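Side-chain contacts in L-methionine gamma-lyase (Fusobacterium nucleatum subsp. nucleatum, PDB 6LXU), which is a pyridoxal-phosphate-dependent enzyme of the Cys/Met metabolism family, modelled here as a tetramer with the cofactor covalently attached to the chain: residues 181-186 against 226-231; 94-99 against 205-210. All blocks are in the same frame, centred on the assembly; numbering follows the deposited sequence.

Interaction 1 (181-186 against 226-231); sequences NTLVIV and VTRQEL
With CG placed opposite its carbonyl carbon (chi1 -65°), Leu183 projects from strand 183-187 toward residues 226-231, where its CD2 methyl meets both Arg228 and Leu231. The arginine arrives by a bend: its chain is extended through chi2 and then folds at chi3 (-67°), which turns the guanidinium toward Leu183. There CD2 of Leu183 borders the guanidinium close to its plane, 3.9 Å from NH2 of Arg228. The same methyl packs 4.0 Å from CD1 of Leu231, the two leucine chains running antiparallel alongside one another. This single methyl thus illustrates how a sheet residue can serve an apolar and a charged neighbour at once. The guanidinium is held mainly by a salt bridge from NH1 to Asp204, whose carboxylate also accepts the backbone N-H of Val184. A second salt bridge, whose hydrogen bond is weak, joins NE of Arg228 to OE2 of Glu230 at 3.5 Å, so charges of opposite sign probably help to fix the turn of the group. Arg228 is the N-cap residue of helix 229-244, and the contact reaches across strand 205-209 to join that strand-to-helix junction to strand 183-187 of the same mixed seven-stranded sheet, in the large domain of fold-type I PLP enzymes.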
loop_
_atom_site.group_PDB
_atom_site.type_symbol
_atom_site.label_atom_id
_atom_site.label_comp_id
_atom_site.label_asym_id
_atom_site.label_seq_id
_atom_site.Cartn_x
_atom_site.Cartn_y
_atom_site.Cartn_z
ATOM N N ASN A 181 4.998 30.123 -32.678
ATOM C CA ASN A 181 5.200 30.031 -31.231
ATOM C C ASN A 181 4.035 29.353 -30.487
ATOM O O ASN A 181 4.110 29.188 -29.263
ATOM C CB ASN A 181 5.412 31.442 -30.675
ATOM C CG ASN A 181 6.078 31.451 -29.311
ATOM O OD1 ASN A 181 7.057 30.734 -29.078
ATOM N ND2 ASN A 181 5.557 32.279 -28.405
ATOM N N THR A 182 2.968 28.961 -31.179
ATOM C CA THR A 182 1.783 28.424 -30.498
ATOM C C THR A 182 1.866 26.914 -30.279
ATOM O O THR A 182 2.131 26.147 -31.213
ATOM C CB THR A 182 0.509 28.749 -31.283
ATOM O OG1 THR A 182 0.422 30.166 -31.508
ATOM C CG2 THR A 182 -0.750 28.271 -30.552
ATOM N N LEU A 183 1.609 26.489 -29.038
ATOM C CA LEU A 183 1.503 25.067 -28.696
ATOM C C LEU A 183 0.049 24.663 -28.595
ATOM O O LEU A 183 -0.765 25.396 -28.037
ATOM C CB LEU A 183 2.183 24.798 -27.360
ATOM C CG LEU A 183 3.692 25.026 -27.326
ATOM C CD1 LEU A 183 4.186 25.035 -25.885
ATOM C CD2 LEU A 183 4.424 23.980 -28.153
ATOM N N VAL A 184 -0.265 23.479 -29.117
ATOM C CA VAL A 184 -1.587 22.906 -29.018
ATOM C C VAL A 184 -1.559 21.834 -27.925
ATOM O O VAL A 184 -0.750 20.907 -27.981
ATOM C CB VAL A 184 -2.062 22.303 -30.361
ATOM C CG1 VAL A 184 -3.478 21.756 -30.221
ATOM C CG2 VAL A 184 -2.018 23.345 -31.471
ATOM N N ILE A 185 -2.461 21.994 -26.947
ATOM C CA ILE A 185 -2.555 21.096 -25.788
ATOM C C ILE A 185 -3.943 20.499 -25.817
ATOM O O ILE A 185 -4.919 21.233 -25.925
ATOM C CB ILE A 185 -2.320 21.859 -24.460
ATOM C CG1 ILE A 185 -0.971 22.580 -24.505
ATOM C CG2 ILE A 185 -2.413 20.903 -23.280
ATOM C CD1 ILE A 185 -0.669 23.444 -23.304
ATOM N N VAL A 186 -4.040 19.171 -25.703
ATOM C CA VAL A 186 -5.331 18.484 -25.699
ATOM C C VAL A 186 -5.488 17.638 -24.446
ATOM O O VAL A 186 -4.624 16.823 -24.130
ATOM C CB VAL A 186 -5.500 17.592 -26.943
ATOM C CG1 VAL A 186 -6.765 16.751 -26.868
ATOM C CG2 VAL A 186 -5.519 18.465 -28.176
ATOM N N VAL A 226 1.997 13.655 -22.111
ATOM C CA VAL A 226 2.867 13.097 -23.145
ATOM C C VAL A 226 3.201 14.188 -24.148
ATOM O O VAL A 226 2.324 14.889 -24.634
ATOM C CB VAL A 226 2.244 11.901 -23.874
ATOM C CG1 VAL A 226 3.227 11.334 -24.904
ATOM C CG2 VAL A 226 1.871 10.808 -22.877
ATOM N N THR A 227 4.493 14.309 -24.460
ATOM C CA THR A 227 4.958 15.288 -25.430
ATOM C C THR A 227 6.370 14.929 -25.892
ATOM O O THR A 227 6.920 13.895 -25.527
ATOM C CB THR A 227 4.839 16.720 -24.842
ATOM O OG1 THR A 227 5.136 17.690 -25.853
ATOM C CG2 THR A 227 5.765 16.958 -23.673
ATOM N N ARG A 228 6.945 15.817 -26.711
ATOM C CA ARG A 228 8.329 15.654 -27.171
ATOM C C ARG A 228 9.291 15.821 -26.004
ATOM O O ARG A 228 8.995 16.563 -25.048
ATOM C CB ARG A 228 8.703 16.705 -28.226
ATOM C CG ARG A 228 7.860 16.751 -29.466
ATOM C CD ARG A 228 8.275 17.909 -30.369
ATOM N NE ARG A 228 8.023 19.272 -29.873
ATOM C CZ ARG A 228 6.902 20.000 -30.059
ATOM N NH1 ARG A 228 5.849 19.481 -30.677
ATOM N NH2 ARG A 228 6.833 21.240 -29.603
ATOM N N GLN A 229 10.444 15.165 -26.075
ATOM C CA GLN A 229 11.396 15.165 -24.960
ATOM C C GLN A 229 11.787 16.554 -24.480
ATOM O O GLN A 229 11.863 16.782 -23.265
ATOM C CB GLN A 229 12.675 14.401 -25.324
ATOM C CG GLN A 229 13.551 14.068 -24.130
ATOM C CD GLN A 229 12.942 12.988 -23.275
ATOM O OE1 GLN A 229 12.603 11.918 -23.786
ATOM N NE2 GLN A 229 12.789 13.251 -21.976
ATOM N N GLU A 230 12.040 17.467 -25.413
ATOM C CA GLU A 230 12.468 18.824 -25.067
ATOM C C GLU A 230 11.433 19.537 -24.190
ATOM O O GLU A 230 11.794 20.173 -23.191
ATOM C CB GLU A 230 12.811 19.653 -26.324
ATOM C CG GLU A 230 11.658 19.940 -27.279
ATOM C CD GLU A 230 12.104 20.450 -28.646
ATOM O OE1 GLU A 230 13.140 21.146 -28.740
ATOM O OE2 GLU A 230 11.398 20.157 -29.637
ATOM N N LEU A 231 10.167 19.427 -24.563
ATOM C CA LEU A 231 9.092 20.033 -23.779
ATOM C C LEU A 231 8.876 19.276 -22.477
ATOM O O LEU A 231 8.654 19.888 -21.433
ATOM C CB LEU A 231 7.773 20.094 -24.567
ATOM C CG LEU A 231 7.632 21.166 -25.649
ATOM C CD1 LEU A 231 6.371 20.933 -26.466
ATOM C CD2 LEU A 231 7.607 22.561 -25.046
#

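Interaction 2 (94-99 against 205-210); sequences SSTLWT and IVVHSA
No flat group takes part where Thr96 meets Ile205 and Val207: the join is made by methyls and one threonine hydroxyl, while the indole of Trp98, on another side of the helix, stacks on Trp98 of the second subunit and meets Phe128 of that subunit edge-to-face. Thr96 and Ile205 meet end to end, with CG2 of Thr96 3.8 Å from CD1 of Ile205. That methyl is turned opposite the backbone N of Thr96 (chi1 -63° for OG1), which points it outward to the strand, where it also touches the branch methyl CG2 of Ile205 at 4.1 Å. Val207 approaches at a slant, offering CG1 to OG1 of Thr96 at 4.1 Å. This hydroxyl sits in a buried apolar setting, but it is engaged within its own helix by a hydrogen bond to Ala92 O. One turn on, the OG1 hydroxyl of Thr99 bonds Ser95 O at 2.7 Å, a carbonyl that also receives the Thr99 N-H, so two donors grip it. Ile235 and Val225 also border Thr96. Helix-on-sheet packing of this kind, with helix 89-100 laid on strands 205-209 and 223-227, belongs to the core of the PLP-binding large domain of fold-type I enzymes.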
loop_
_atom_site.group_PDB
_atom_site.type_symbol
_atom_site.label_atom_id
_atom_site.label_comp_id
_atom_site.label_asym_id
_atom_site.label_seq_id
_atom_site.Cartn_x
_atom_site.Cartn_y
_atom_site.Cartn_z
ATOM N N SER A 94 -1.918 22.019 -14.928
ATOM C CA SER A 94 -1.278 23.211 -14.376
ATOM C C SER A 94 0.233 23.173 -14.551
ATOM O O SER A 94 0.842 24.185 -14.916
ATOM C CB SER A 94 -1.670 23.442 -12.911
ATOM O OG SER A 94 -1.243 22.384 -12.073
ATOM N N SER A 95 0.872 22.030 -14.304
ATOM C CA SER A 95 2.317 21.960 -14.468
ATOM C C SER A 95 2.717 22.325 -15.890
ATOM O O SER A 95 3.707 23.018 -16.113
ATOM C CB SER A 95 2.858 20.576 -14.176
ATOM O OG SER A 95 2.687 20.192 -12.811
ATOM N N THR A 96 1.941 21.838 -16.852
ATOM C CA THR A 96 2.179 22.152 -18.261
ATOM C C THR A 96 2.013 23.649 -18.532
ATOM O O THR A 96 2.904 24.282 -19.117
ATOM C CB THR A 96 1.240 21.319 -19.156
ATOM O OG1 THR A 96 1.535 19.928 -18.974
ATOM C CG2 THR A 96 1.437 21.672 -20.621
ATOM N N LEU A 97 0.902 24.215 -18.106
ATOM C CA LEU A 97 0.617 25.621 -18.392
ATOM C C LEU A 97 1.597 26.572 -17.718
ATOM O O LEU A 97 2.058 27.543 -18.350
ATOM C CB LEU A 97 -0.827 25.952 -18.036
ATOM C CG LEU A 97 -1.871 25.249 -18.920
ATOM C CD1 LEU A 97 -3.260 25.459 -18.367
ATOM C CD2 LEU A 97 -1.814 25.714 -20.366
ATOM N N TRP A 98 1.965 26.306 -16.464
ATOM C CA TRP A 98 2.938 27.168 -15.791
ATOM C C TRP A 98 4.313 27.108 -16.437
ATOM O O TRP A 98 5.101 28.063 -16.318
ATOM C CB TRP A 98 3.085 26.826 -14.298
ATOM C CG TRP A 98 1.883 27.086 -13.442
ATOM C CD1 TRP A 98 1.323 26.197 -12.579
ATOM C CD2 TRP A 98 1.100 28.292 -13.346
ATOM N NE1 TRP A 98 0.261 26.767 -11.935
ATOM C CE2 TRP A 98 0.080 28.046 -12.399
ATOM C CE3 TRP A 98 1.141 29.553 -13.983
ATOM C CZ2 TRP A 98 -0.900 29.008 -12.073
ATOM C CZ3 TRP A 98 0.151 30.518 -13.658
ATOM C CH2 TRP A 98 -0.846 30.235 -12.704
ATOM N N THR A 99 4.643 25.979 -17.060
ATOM C CA THR A 99 5.917 25.833 -17.753
ATOM C C THR A 99 5.973 26.678 -19.027
ATOM O O THR A 99 6.967 27.377 -19.271
ATOM C CB THR A 99 6.188 24.354 -18.089
ATOM O OG1 THR A 99 6.252 23.617 -16.861
ATOM C CG2 THR A 99 7.508 24.180 -18.835
ATOM N N ILE A 205 1.047 18.645 -27.142
ATOM C CA ILE A 205 1.062 18.081 -25.781
ATOM C C ILE A 205 -0.293 17.449 -25.516
ATOM O O ILE A 205 -1.320 18.065 -25.766
ATOM C CB ILE A 205 1.318 19.176 -24.715
ATOM C CG1 ILE A 205 2.611 19.957 -25.006
ATOM C CG2 ILE A 205 1.333 18.558 -23.314
ATOM C CD1 ILE A 205 2.788 21.196 -24.148
ATOM N N VAL A 206 -0.279 16.226 -24.977
ATOM C CA VAL A 206 -1.481 15.554 -24.513
ATOM C C VAL A 206 -1.446 15.501 -22.995
ATOM O O VAL A 206 -0.414 15.170 -22.406
ATOM C CB VAL A 206 -1.592 14.128 -25.084
ATOM C CG1 VAL A 206 -2.654 13.303 -24.359
ATOM C CG2 VAL A 206 -1.896 14.201 -26.568
ATOM N N VAL A 207 -2.584 15.812 -22.375
ATOM C CA VAL A 207 -2.744 15.690 -20.927
ATOM C C VAL A 207 -3.919 14.754 -20.632
ATOM O O VAL A 207 -4.893 14.652 -21.394
ATOM C CB VAL A 207 -2.908 17.057 -20.229
ATOM C CG1 VAL A 207 -1.711 17.943 -20.497
ATOM C CG2 VAL A 207 -4.205 17.731 -20.611
ATOM N N HIS A 208 -3.797 14.065 -19.497
ATOM C CA HIS A 208 -4.840 13.155 -18.991
ATOM C C HIS A 208 -5.075 13.327 -17.511
ATOM O O HIS A 208 -4.128 13.469 -16.749
ATOM C CB HIS A 208 -4.418 11.687 -19.125
ATOM C CG HIS A 208 -4.396 11.180 -20.522
ATOM N ND1 HIS A 208 -5.537 10.758 -21.168
ATOM C CD2 HIS A 208 -3.365 11.016 -21.383
ATOM C CE1 HIS A 208 -5.193 10.357 -22.383
ATOM N NE2 HIS A 208 -3.887 10.501 -22.537
ATOM N N SER A 209 -6.336 13.183 -17.119
ATOM C CA SER A 209 -6.653 12.728 -15.776
ATOM C C SER A 209 -6.617 11.205 -15.767
ATOM O O SER A 209 -7.566 10.556 -16.205
ATOM C CB SER A 209 -8.015 13.237 -15.339
ATOM O OG SER A 209 -8.321 12.695 -14.056
ATOM N N ALA A 210 -5.519 10.647 -15.260
ATOM C CA ALA A 210 -5.408 9.198 -15.098
ATOM C C ALA A 210 -6.338 8.658 -14.017
ATOM O O ALA A 210 -6.596 7.463 -13.974
ATOM C CB ALA A 210 -3.964 8.798 -14.817
#

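How the interactions relate
Interactions 1 and 2, their centres 10 Å apart, show one sheet serving two helical neighbours. Strand 205-209 lies between strands 183-187 and 223-227, and backbone bonds probably tie it to both: Val186 O lies 2.9 Å from Val207 N, and Val226 N lies 2.9 Å from Val206 O. Side chains bridge the contacts as well, CD1 of Ile185 packing 3.8 Å from CG2 of Thr96. Ile205 of interaction 2 also touches Leu231 of interaction 1. Toward the cofactor the same strand ends at Ser209, whose OG hydrogen-bonds phosphate oxygen OP1 of the pyridoxal-phosphate-modified Lys212, linking this shared framework to the PLP site.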